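Neuraminidase (PDB 4K3Y) is of unknown function but forms a tetrameric, neuraminidase-like beta-propeller on the surface of a bat influenza A virus, and is probably not a typical sialidase. Local coordinates at residues Gly140-Gln145 / Thr158-Gly163. Residues are numbered along the deposited sequence; the frame is centred on the assembly and turned at random.
Sequences GPLRTQ and TIIADG
Arg143 and Ala161 form a single antiparallel, hydrogen-bonded bridge: Arg143 N donates to Ala161 O and Ala161 N to Arg143 O, both at 2.9 Å. Beside the bridge, Ala161 O also receives a CA-H...O contact from Leu142 CA at 3.4 Å. The bend of the Arg143 chain at chi3 (-102°) brings the guanidinium back over Ala161, with NH1 3.5 Å from Ala161 CB. Leu142 CG packs on Ile160 CG2 at 3.8 Å. At one end, Asp162 OD1 accepts two backbone donors, Gly140 N through its syn lone pair at 2.8 Å and Gly163 N at 2.6 Å on the anti side but well out of the carboxylate plane. At the other end, Thr158 OG1 donates to Gln145 OE1 at 2.7 Å, tilted 28° from the amide's carbonyl plane; a chi1 of -175°, anti to the backbone N, turns this hydroxyl to the Gln145 amide. In the beta-propeller, these contacts place the loop between strands 129-134 and 150-152 alongside strand 155-162 of the following four-stranded blade, whose strand 170-177 bonds the backbone of Thr158, Ile160 and Asp162. Within the loop, Arg143 NE bonds Pro141 O at 3.1 Å. Further out, Glu195 forms a salt bridge with Arg143 NH1 and also touches Ala161, Asn138 N bonds Asp162 OD2, and Pro197 O fixes the other end of the Gln145 amide by accepting from NE2.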
ATOM      1  N   GLY C 140       5.240  14.281 -37.768  1.00 87.67           N
ATOM      2  CA  GLY C 140       4.882  13.331 -36.730  1.00 72.36           C
ATOM      3  C   GLY C 140       4.959  11.897 -37.219  1.00 85.84           C
ATOM      4  O   GLY C 140       5.225  11.651 -38.399  1.00 98.01           O
ATOM      5  N   PRO C 141       4.716  10.934 -36.314  1.00 88.98           N
ATOM      6  CA  PRO C 141       4.324  11.234 -34.938  1.00 84.17           C
ATOM      7  C   PRO C 141       5.563  11.494 -34.073  1.00 78.16           C
ATOM      8  O   PRO C 141       6.654  10.981 -34.372  1.00 72.50           O
ATOM      9  CB  PRO C 141       3.635   9.938 -34.510  1.00 84.80           C
ATOM     10  CG  PRO C 141       4.457   8.873 -35.201  1.00 84.14           C
ATOM     11  CD  PRO C 141       4.931   9.486 -36.515  1.00 86.36           C
ATOM     12  N   LEU C 142       5.400  12.307 -33.033  1.00 78.28           N
ATOM     13  CA  LEU C 142       6.475  12.553 -32.068  1.00 70.18           C
ATOM     14  C   LEU C 142       6.890  11.261 -31.366  1.00 58.25           C
ATOM     15  O   LEU C 142       6.066  10.351 -31.171  1.00 56.30           O
ATOM     16  CB  LEU C 142       6.044  13.604 -31.036  1.00 68.66           C
ATOM     17  CG  LEU C 142       6.580  15.034 -31.191  1.00 66.53           C
ATOM     18  CD1 LEU C 142       6.952  15.373 -32.637  1.00 51.97           C
ATOM     19  CD2 LEU C 142       5.579  16.042 -30.660  1.00 49.36           C
ATOM     20  N   ARG C 143       8.165  11.179 -30.993  1.00 55.05           N
ATOM     21  CA  ARG C 143       8.706   9.989 -30.333  1.00 55.08           C
ATOM     22  C   ARG C 143       9.607  10.335 -29.150  1.00 57.43           C
ATOM     23  O   ARG C 143      10.640  11.004 -29.323  1.00 62.10           O
ATOM     24  CB  ARG C 143       9.542   9.174 -31.321  1.00 56.15           C
ATOM     25  CG  ARG C 143       8.775   8.426 -32.395  1.00 48.99           C
ATOM     26  CD  ARG C 143       9.644   8.303 -33.644  1.00 52.37           C
ATOM     27  NE  ARG C 143       9.224   9.288 -34.626  1.00 77.61           N
ATOM     28  CZ  ARG C 143      10.026   9.881 -35.502  1.00 78.49           C
ATOM     29  NH1 ARG C 143      11.318   9.595 -35.542  1.00 60.95           N
ATOM     30  NH2 ARG C 143       9.520  10.760 -36.351  1.00 81.55           N
ATOM     31  N   THR C 144       9.249   9.854 -27.959  1.00 55.46           N
ATOM     32  CA  THR C 144      10.147   9.976 -26.797  1.00 52.22           C
ATOM     33  C   THR C 144      11.338   9.018 -26.886  1.00 54.82           C
ATOM     34  O   THR C 144      11.396   8.164 -27.777  1.00 68.99           O
ATOM     35  CB  THR C 144       9.419   9.707 -25.482  1.00 57.21           C
ATOM     36  OG1 THR C 144       9.283   8.291 -25.285  1.00 65.02           O
ATOM     37  CG2 THR C 144       8.043  10.369 -25.495  1.00 54.68           C
ATOM     38  N   GLN C 145      12.274   9.134 -25.952  1.00 54.40           N
ATOM     39  CA  GLN C 145      13.482   8.323 -26.027  1.00 55.16           C
ATOM     40  C   GLN C 145      13.277   6.926 -25.450  1.00 56.08           C
ATOM     41  O   GLN C 145      14.196   6.091 -25.498  1.00 64.03           O
ATOM     42  CB  GLN C 145      14.644   9.018 -25.336  1.00 58.01           C
ATOM     43  CG  GLN C 145      14.253   9.693 -24.043  1.00 64.22           C
ATOM     44  CD  GLN C 145      15.409  10.447 -23.409  1.00 67.96           C
ATOM     45  OE1 GLN C 145      15.211  11.458 -22.724  1.00 78.15           O
ATOM     46  NE2 GLN C 145      16.620   9.946 -23.613  1.00 75.76           N
ATOM     47  N   THR C 158      15.693  15.924 -22.045  1.00 62.01           N
ATOM     48  CA  THR C 158      15.174  14.799 -22.809  1.00 58.92           C
ATOM     49  C   THR C 158      15.298  15.106 -24.294  1.00 62.91           C
ATOM     50  O   THR C 158      15.447  16.272 -24.679  1.00 63.72           O
ATOM     51  CB  THR C 158      13.705  14.479 -22.452  1.00 72.00           C
ATOM     52  OG1 THR C 158      13.281  13.299 -23.152  1.00 82.82           O
ATOM     53  CG2 THR C 158      12.784  15.644 -22.811  1.00 58.58           C
ATOM     54  N   ILE C 159      15.253  14.061 -25.123  1.00 63.74           N
ATOM     55  CA  ILE C 159      15.349  14.227 -26.569  1.00 56.04           C
ATOM     56  C   ILE C 159      14.088  13.691 -27.243  1.00 53.94           C
ATOM     57  O   ILE C 159      13.607  12.621 -26.887  1.00 67.22           O
ATOM     58  CB  ILE C 159      16.615  13.545 -27.117  1.00 50.57           C
ATOM     59  CG1 ILE C 159      17.850  14.130 -26.426  1.00 65.24           C
ATOM     60  CG2 ILE C 159      16.711  13.732 -28.633  1.00 47.85           C
ATOM     61  CD1 ILE C 159      19.098  13.262 -26.468  1.00 64.17           C
ATOM     62  N   ILE C 160      13.545  14.445 -28.197  1.00 56.28           N
ATOM     63  CA  ILE C 160      12.321  14.040 -28.894  1.00 51.29           C
ATOM     64  C   ILE C 160      12.512  14.002 -30.404  1.00 56.59           C
ATOM     65  O   ILE C 160      13.140  14.887 -30.986  1.00 66.25           O
ATOM     66  CB  ILE C 160      11.140  14.956 -28.537  1.00 55.35           C
ATOM     67  CG1 ILE C 160      10.874  14.880 -27.030  1.00 45.18           C
ATOM     68  CG2 ILE C 160       9.880  14.586 -29.334  1.00 46.29           C
ATOM     69  CD1 ILE C 160       9.673  15.664 -26.590  1.00 65.67           C
ATOM     70  N   ALA C 161      11.961  12.965 -31.031  1.00 59.40           N
ATOM     71  CA  ALA C 161      12.121  12.753 -32.463  1.00 54.35           C
ATOM     72  C   ALA C 161      10.863  13.121 -33.250  1.00 56.87           C
ATOM     73  O   ALA C 161       9.740  12.836 -32.820  1.00 59.34           O
ATOM     74  CB  ALA C 161      12.510  11.311 -32.736  1.00 53.36           C
ATOM     75  N   ASP C 162      11.070  13.749 -34.406  1.00 55.97           N
ATOM     76  CA  ASP C 162      10.005  14.027 -35.360  1.00 57.59           C
ATOM     77  C   ASP C 162      10.416  13.475 -36.729  1.00 63.55           C
ATOM     78  O   ASP C 162      11.487  12.865 -36.866  1.00 64.18           O
ATOM     79  CB  ASP C 162       9.752  15.534 -35.454  1.00 63.89           C
ATOM     80  CG  ASP C 162       8.332  15.870 -35.885  1.00 75.81           C
ATOM     81  OD1 ASP C 162       7.648  15.004 -36.479  1.00 81.55           O
ATOM     82  OD2 ASP C 162       7.901  17.016 -35.631  1.00 79.40           O
ATOM     83  N   GLY C 163       9.565  13.681 -37.735  1.00 62.44           N
ATOM     84  CA  GLY C 163       9.805  13.143 -39.062  1.00 62.39           C
ATOM     85  C   GLY C 163       8.887  11.976 -39.366  1.00 64.20           C
ATOM     86  O   GLY C 163       8.413  11.298 -38.457  1.00 66.78           O
TER